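Local coordinates for DUF985 domain-containing protein (Shewanella oneidensis, PDB 1YUD) that is of unknown function but belongs to the cupin superfamily, whose members share a beta-barrel fold, and assembles from two copies of the chain, at residues S62-Y74 and M132-F145. Residues are numbered along the deposited sequence; the frame is centred on the assembly and turned at random.
Sequences SHFHRLTADEMWY and MVSPGFTFDDFELF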
loop_
_atom_site.group_PDB
_atom_site.type_symbol
_atom_site.label_atom_id
_atom_site.label_comp_id
_atom_site.label_asym_id
_atom_site.label_seq_id
_atom_site.Cartn_x
_atom_site.Cartn_y
_atom_site.Cartn_z
ATOM N N SER A 62 7.612 16.019 4.883
ATOM C CA SER A 62 8.637 15.240 4.204
ATOM C C SER A 62 9.370 16.152 3.237
ATOM O O SER A 62 8.857 16.467 2.172
ATOM C CB SER A 62 8.005 14.073 3.450
ATOM O OG SER A 62 9.015 13.242 2.911
ATOM N N HIS A 63 10.575 16.570 3.608
ATOM C CA HIS A 63 11.357 17.486 2.782
ATOM C C HIS A 63 11.814 16.961 1.416
ATOM O O HIS A 63 12.273 15.824 1.277
ATOM C CB HIS A 63 12.572 17.992 3.565
ATOM C CG HIS A 63 12.236 18.526 4.923
ATOM N ND1 HIS A 63 12.307 17.756 6.063
ATOM C CD2 HIS A 63 11.809 19.745 5.321
ATOM C CE1 HIS A 63 11.941 18.477 7.106
ATOM N NE2 HIS A 63 11.633 19.689 6.682
ATOM N N PHE A 64 11.682 17.826 0.414
ATOM C CA PHE A 64 12.075 17.507 -0.942
ATOM C C PHE A 64 13.288 16.588 -0.978
ATOM O O PHE A 64 14.298 16.850 -0.320
ATOM C CB PHE A 64 12.373 18.786 -1.709
ATOM C CG PHE A 64 11.146 19.525 -2.145
ATOM C CD1 PHE A 64 10.925 20.839 -1.745
ATOM C CD2 PHE A 64 10.218 18.916 -2.983
ATOM C CE1 PHE A 64 9.795 21.546 -2.176
ATOM C CE2 PHE A 64 9.088 19.607 -3.419
ATOM C CZ PHE A 64 8.879 20.924 -3.015
ATOM N N HIS A 65 13.162 15.513 -1.756
ATOM C CA HIS A 65 14.206 14.500 -1.933
ATOM C C HIS A 65 13.924 13.742 -3.233
ATOM O O HIS A 65 12.813 13.760 -3.740
ATOM C CB HIS A 65 14.187 13.531 -0.753
ATOM C CG HIS A 65 12.848 12.904 -0.513
ATOM N ND1 HIS A 65 12.600 11.566 -0.729
ATOM C CD2 HIS A 65 11.674 13.442 -0.107
ATOM C CE1 HIS A 65 11.332 11.307 -0.467
ATOM N NE2 HIS A 65 10.748 12.429 -0.088
ATOM N N ARG A 66 14.923 13.064 -3.769
ATOM C CA ARG A 66 14.723 12.340 -5.012
ATOM C C ARG A 66 15.087 10.861 -4.929
ATOM O O ARG A 66 16.080 10.483 -4.311
ATOM C CB ARG A 66 15.533 12.999 -6.120
ATOM C CG ARG A 66 15.417 12.326 -7.458
ATOM C CD ARG A 66 16.577 12.740 -8.333
ATOM N NE ARG A 66 16.634 14.184 -8.540
ATOM C CZ ARG A 66 17.634 14.804 -9.158
ATOM N NH1 ARG A 66 18.665 14.111 -9.623
ATOM N NH2 ARG A 66 17.594 16.117 -9.325
ATOM N N LEU A 67 14.267 10.028 -5.560
ATOM C CA LEU A 67 14.486 8.587 -5.571
ATOM C C LEU A 67 14.919 8.094 -6.944
ATOM O O LEU A 67 14.735 8.773 -7.951
ATOM C CB LEU A 67 13.209 7.858 -5.149
ATOM C CG LEU A 67 12.945 7.689 -3.650
ATOM C CD1 LEU A 67 13.546 8.840 -2.863
ATOM C CD2 LEU A 67 11.437 7.580 -3.425
ATOM N N THR A 68 15.494 6.898 -6.963
ATOM C CA THR A 68 15.971 6.268 -8.184
ATOM C C THR A 68 14.884 5.358 -8.716
ATOM O O THR A 68 14.887 4.981 -9.879
ATOM C CB THR A 68 17.230 5.432 -7.897
ATOM O OG1 THR A 68 18.344 6.309 -7.701
ATOM C CG2 THR A 68 17.522 4.475 -9.030
ATOM N N ALA A 69 13.940 5.014 -7.857
ATOM C CA ALA A 69 12.867 4.128 -8.254
ATOM C C ALA A 69 11.503 4.729 -7.940
ATOM O O ALA A 69 11.392 5.700 -7.197
ATOM C CB ALA A 69 13.029 2.782 -7.558
ATOM N N ASP A 70 10.464 4.164 -8.531
ATOM C CA ASP A 70 9.126 4.647 -8.282
ATOM C C ASP A 70 8.739 4.330 -6.844
ATOM O O ASP A 70 9.365 3.500 -6.178
ATOM C CB ASP A 70 8.137 3.969 -9.236
ATOM C CG ASP A 70 8.251 4.478 -10.652
ATOM O OD1 ASP A 70 7.568 3.913 -11.529
ATOM O OD2 ASP A 70 9.014 5.443 -10.877
ATOM N N GLU A 71 7.691 4.980 -6.363
ATOM C CA GLU A 71 7.257 4.724 -5.015
ATOM C C GLU A 71 5.750 4.776 -4.964
ATOM O O GLU A 71 5.138 5.757 -5.362
ATOM C CB GLU A 71 7.857 5.757 -4.067
ATOM C CG GLU A 71 7.777 5.376 -2.605
ATOM C CD GLU A 71 8.437 6.407 -1.707
ATOM O OE1 GLU A 71 7.795 7.428 -1.369
ATOM O OE2 GLU A 71 9.616 6.203 -1.356
HETATM N N MSE A 72 5.132 3.710 -4.498
HETATM C CA MSE A 72 3.703 3.743 -4.411
HETATM C C MSE A 72 3.340 4.283 -3.035
HETATM O O MSE A 72 4.081 4.111 -2.067
HETATM C CB MSE A 72 3.129 2.347 -4.658
HETATM C CG MSE A 72 2.950 2.025 -6.155
HETATM SE SE MSE A 72 1.570 3.105 -7.025
HETATM C CE MSE A 72 0.041 2.422 -6.048
ATOM N N TRP A 73 2.217 4.977 -2.952
ATOM C CA TRP A 73 1.786 5.528 -1.690
ATOM C C TRP A 73 0.406 5.015 -1.358
ATOM O O TRP A 73 -0.529 5.177 -2.136
ATOM C CB TRP A 73 1.774 7.055 -1.753
ATOM C CG TRP A 73 3.142 7.675 -1.615
ATOM C CD1 TRP A 73 4.238 7.424 -2.391
ATOM C CD2 TRP A 73 3.548 8.667 -0.656
ATOM N NE1 TRP A 73 5.301 8.200 -1.978
ATOM C CE2 TRP A 73 4.904 8.973 -0.915
ATOM C CE3 TRP A 73 2.894 9.330 0.394
ATOM C CZ2 TRP A 73 5.622 9.913 -0.164
ATOM C CZ3 TRP A 73 3.605 10.266 1.140
ATOM C CH2 TRP A 73 4.959 10.549 0.854
ATOM N N TYR A 74 0.276 4.388 -0.199
ATOM C CA TYR A 74 -1.018 3.875 0.224
ATOM C C TYR A 74 -1.465 4.749 1.386
ATOM O O TYR A 74 -0.646 5.419 2.013
ATOM C CB TYR A 74 -0.867 2.408 0.641
ATOM C CG TYR A 74 -0.381 1.550 -0.508
ATOM C CD1 TYR A 74 -1.282 0.981 -1.404
ATOM C CD2 TYR A 74 0.976 1.399 -0.758
ATOM C CE1 TYR A 74 -0.841 0.292 -2.521
ATOM C CE2 TYR A 74 1.426 0.722 -1.877
ATOM C CZ TYR A 74 0.510 0.176 -2.760
ATOM O OH TYR A 74 0.942 -0.414 -3.926
HETATM N N MSE A 132 5.836 2.059 -0.851
HETATM C CA MSE A 132 6.438 0.920 -1.528
HETATM C C MSE A 132 7.268 1.398 -2.718
HETATM O O MSE A 132 6.714 1.889 -3.698
HETATM C CB MSE A 132 5.307 -0.018 -1.987
HETATM C CG MSE A 132 5.708 -1.352 -2.618
HETATM SE SE MSE A 132 6.347 -1.247 -4.454
HETATM C CE MSE A 132 8.121 -1.918 -4.150
ATOM N N VAL A 133 8.593 1.283 -2.615
ATOM C CA VAL A 133 9.509 1.667 -3.698
ATOM C C VAL A 133 9.947 0.346 -4.306
ATOM O O VAL A 133 10.406 -0.528 -3.585
ATOM C CB VAL A 133 10.740 2.417 -3.169
ATOM C CG1 VAL A 133 11.276 1.736 -1.954
ATOM C CG2 VAL A 133 11.802 2.461 -4.230
ATOM N N SER A 134 9.817 0.201 -5.624
ATOM C CA SER A 134 10.106 -1.071 -6.277
ATOM C C SER A 134 11.487 -1.666 -6.166
ATOM O O SER A 134 11.699 -2.573 -5.359
ATOM C CB SER A 134 9.696 -1.040 -7.743
ATOM O OG SER A 134 9.402 -2.359 -8.161
ATOM N N PRO A 135 12.442 -1.222 -6.992
ATOM C CA PRO A 135 13.712 -1.911 -6.737
ATOM C C PRO A 135 14.239 -1.530 -5.347
ATOM O O PRO A 135 14.733 -0.422 -5.152
ATOM C CB PRO A 135 14.598 -1.421 -7.873
ATOM C CG PRO A 135 13.599 -1.209 -8.994
ATOM C CD PRO A 135 12.468 -0.505 -8.279
ATOM N N GLY A 136 14.105 -2.447 -4.388
ATOM C CA GLY A 136 14.556 -2.217 -3.022
ATOM C C GLY A 136 15.224 -0.887 -2.715
ATOM O O GLY A 136 16.262 -0.554 -3.292
ATOM N N PHE A 137 14.642 -0.128 -1.792
ATOM C CA PHE A 137 15.194 1.164 -1.421
ATOM C C PHE A 137 16.539 1.136 -0.707
ATOM O O PHE A 137 16.583 0.988 0.507
ATOM C CB PHE A 137 14.215 1.921 -0.533
ATOM C CG PHE A 137 14.752 3.230 -0.023
ATOM C CD1 PHE A 137 15.060 4.254 -0.904
ATOM C CD2 PHE A 137 14.939 3.442 1.339
ATOM C CE1 PHE A 137 15.541 5.472 -0.439
ATOM C CE2 PHE A 137 15.421 4.659 1.815
ATOM C CZ PHE A 137 15.721 5.674 0.921
ATOM N N THR A 138 17.633 1.270 -1.449
ATOM C CA THR A 138 18.956 1.329 -0.832
ATOM C C THR A 138 19.163 2.835 -0.699
ATOM O O THR A 138 18.519 3.607 -1.414
ATOM C CB THR A 138 20.081 0.718 -1.737
ATOM O OG1 THR A 138 19.993 1.247 -3.071
ATOM C CG2 THR A 138 19.971 -0.801 -1.783
ATOM N N PHE A 139 20.030 3.277 0.202
ATOM C CA PHE A 139 20.225 4.714 0.338
ATOM C C PHE A 139 20.997 5.351 -0.814
ATOM O O PHE A 139 21.229 6.559 -0.828
ATOM C CB PHE A 139 20.866 5.033 1.683
ATOM C CG PHE A 139 19.862 5.294 2.760
ATOM C CD1 PHE A 139 19.271 6.549 2.884
ATOM C CD2 PHE A 139 19.463 4.276 3.621
ATOM C CE1 PHE A 139 18.293 6.790 3.856
ATOM C CE2 PHE A 139 18.488 4.502 4.593
ATOM C CZ PHE A 139 17.903 5.763 4.711
ATOM N N ASP A 140 21.379 4.531 -1.787
ATOM C CA ASP A 140 22.094 5.018 -2.958
ATOM C C ASP A 140 21.036 5.606 -3.879
ATOM O O ASP A 140 21.328 6.476 -4.700
ATOM C CB ASP A 140 22.785 3.871 -3.691
ATOM C CG ASP A 140 23.521 2.944 -2.762
ATOM O OD1 ASP A 140 22.866 2.349 -1.881
ATOM O OD2 ASP A 140 24.752 2.799 -2.917
ATOM N N ASP A 141 19.809 5.106 -3.738
ATOM C CA ASP A 141 18.684 5.556 -4.548
ATOM C C ASP A 141 17.976 6.741 -3.903
ATOM O O ASP A 141 16.896 7.146 -4.341
ATOM C CB ASP A 141 17.679 4.420 -4.739
ATOM C CG ASP A 141 18.320 3.158 -5.269
ATOM O OD1 ASP A 141 19.107 3.252 -6.237
ATOM O OD2 ASP A 141 18.033 2.073 -4.723
ATOM N N PHE A 142 18.593 7.298 -2.868
ATOM C CA PHE A 142 18.021 8.428 -2.151
ATOM C C PHE A 142 18.858 9.683 -2.391
ATOM O O PHE A 142 19.984 9.599 -2.881
ATOM C CB PHE A 142 17.983 8.100 -0.653
ATOM C CG PHE A 142 17.351 9.166 0.192
ATOM C CD1 PHE A 142 15.973 9.254 0.304
ATOM C CD2 PHE A 142 18.138 10.093 0.864
ATOM C CE1 PHE A 142 15.384 10.249 1.070
ATOM C CE2 PHE A 142 17.562 11.093 1.633
ATOM C CZ PHE A 142 16.181 11.170 1.735
ATOM N N GLU A 143 18.297 10.843 -2.054
ATOM C CA GLU A 143 19.004 12.114 -2.194
ATOM C C GLU A 143 18.193 13.279 -1.636
ATOM O O GLU A 143 17.212 13.712 -2.243
ATOM C CB GLU A 143 19.363 12.388 -3.656
ATOM C CG GLU A 143 20.291 13.581 -3.820
ATOM C CD GLU A 143 20.908 13.674 -5.204
ATOM O OE1 GLU A 143 21.792 14.540 -5.400
ATOM O OE2 GLU A 143 20.508 12.884 -6.091
ATOM N N LEU A 144 18.606 13.780 -0.475
ATOM C CA LEU A 144 17.921 14.894 0.176
ATOM C C LEU A 144 18.510 16.201 -0.365
ATOM O O LEU A 144 19.681 16.235 -0.733
ATOM C CB LEU A 144 18.111 14.788 1.693
ATOM C CG LEU A 144 17.143 15.534 2.616
ATOM C CD1 LEU A 144 15.716 15.150 2.272
ATOM C CD2 LEU A 144 17.447 15.203 4.077
ATOM N N PHE A 145 17.710 17.266 -0.423
ATOM C CA PHE A 145 18.189 18.546 -0.963
ATOM C C PHE A 145 18.115 19.763 -0.037
ATOM O O PHE A 145 17.166 19.926 0.732
ATOM C CB PHE A 145 17.451 18.876 -2.263
ATOM C CG PHE A 145 17.779 17.947 -3.396
ATOM C CD1 PHE A 145 17.284 16.646 -3.420
ATOM C CD2 PHE A 145 18.606 18.363 -4.428
ATOM C CE1 PHE A 145 17.615 15.772 -4.461
ATOM C CE2 PHE A 145 18.944 17.501 -5.472
ATOM C CZ PHE A 145 18.446 16.206 -5.486
#
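Met72 and Met132 form an antiparallel hydrogen-bonded pair, Met72 N to Met132 O and Met132 N to Met72 O, the latter 3.0 Å. Beyond a weak bond from Ser134 N to Asp70 O the two segments diverge; they meet again at 65-68 and 141-145. There Arg66 N donates to Glu143 O at 2.8 Å, and a single bridge joins His65 to Leu144. Both methionines are selenomethionine. Met132 CB meets the edge of the Tyr74 ring at CE2, near the ring plane. Tyr74 itself stacks on Tyr74 of the second subunit, so this end of the contact lies at the dimer interface. In the turn, Ala69 CB touches both Val133 CG2 (3.6 Å) and Pro135 CD. With CG anti to the backbone N (chi1 179°) and a bend at chi3, the Arg66 chain brings its guanidinium to Phe145, whose CZ lies over one face, 3.9 Å from Arg66 NH2. Glu143 OE2 stands 4.2 Å from Arg66 NH1, well out of the guanidinium plane, so only charge attraction is likely. Phe142 CD1 touches Leu67 CD1 at 4.0 Å, and its CE1 lies near His65. Asp141 packs against the Thr68 side chain. Its OD2 accepts Thr138 OG1 from above the carboxylate plane, and its OD1 forms a salt bridge with Arg46. An alanine at Asp141 is likely to leave Arg46 without this anion and the Thr138 hydroxyl without its acceptor. Backbone bonds and apolar packing thus tie 132-145 to strands of both sheets of the cupin fold, while the Asp141 carboxylate, held by Thr138 and Arg46, probably steadies its loop.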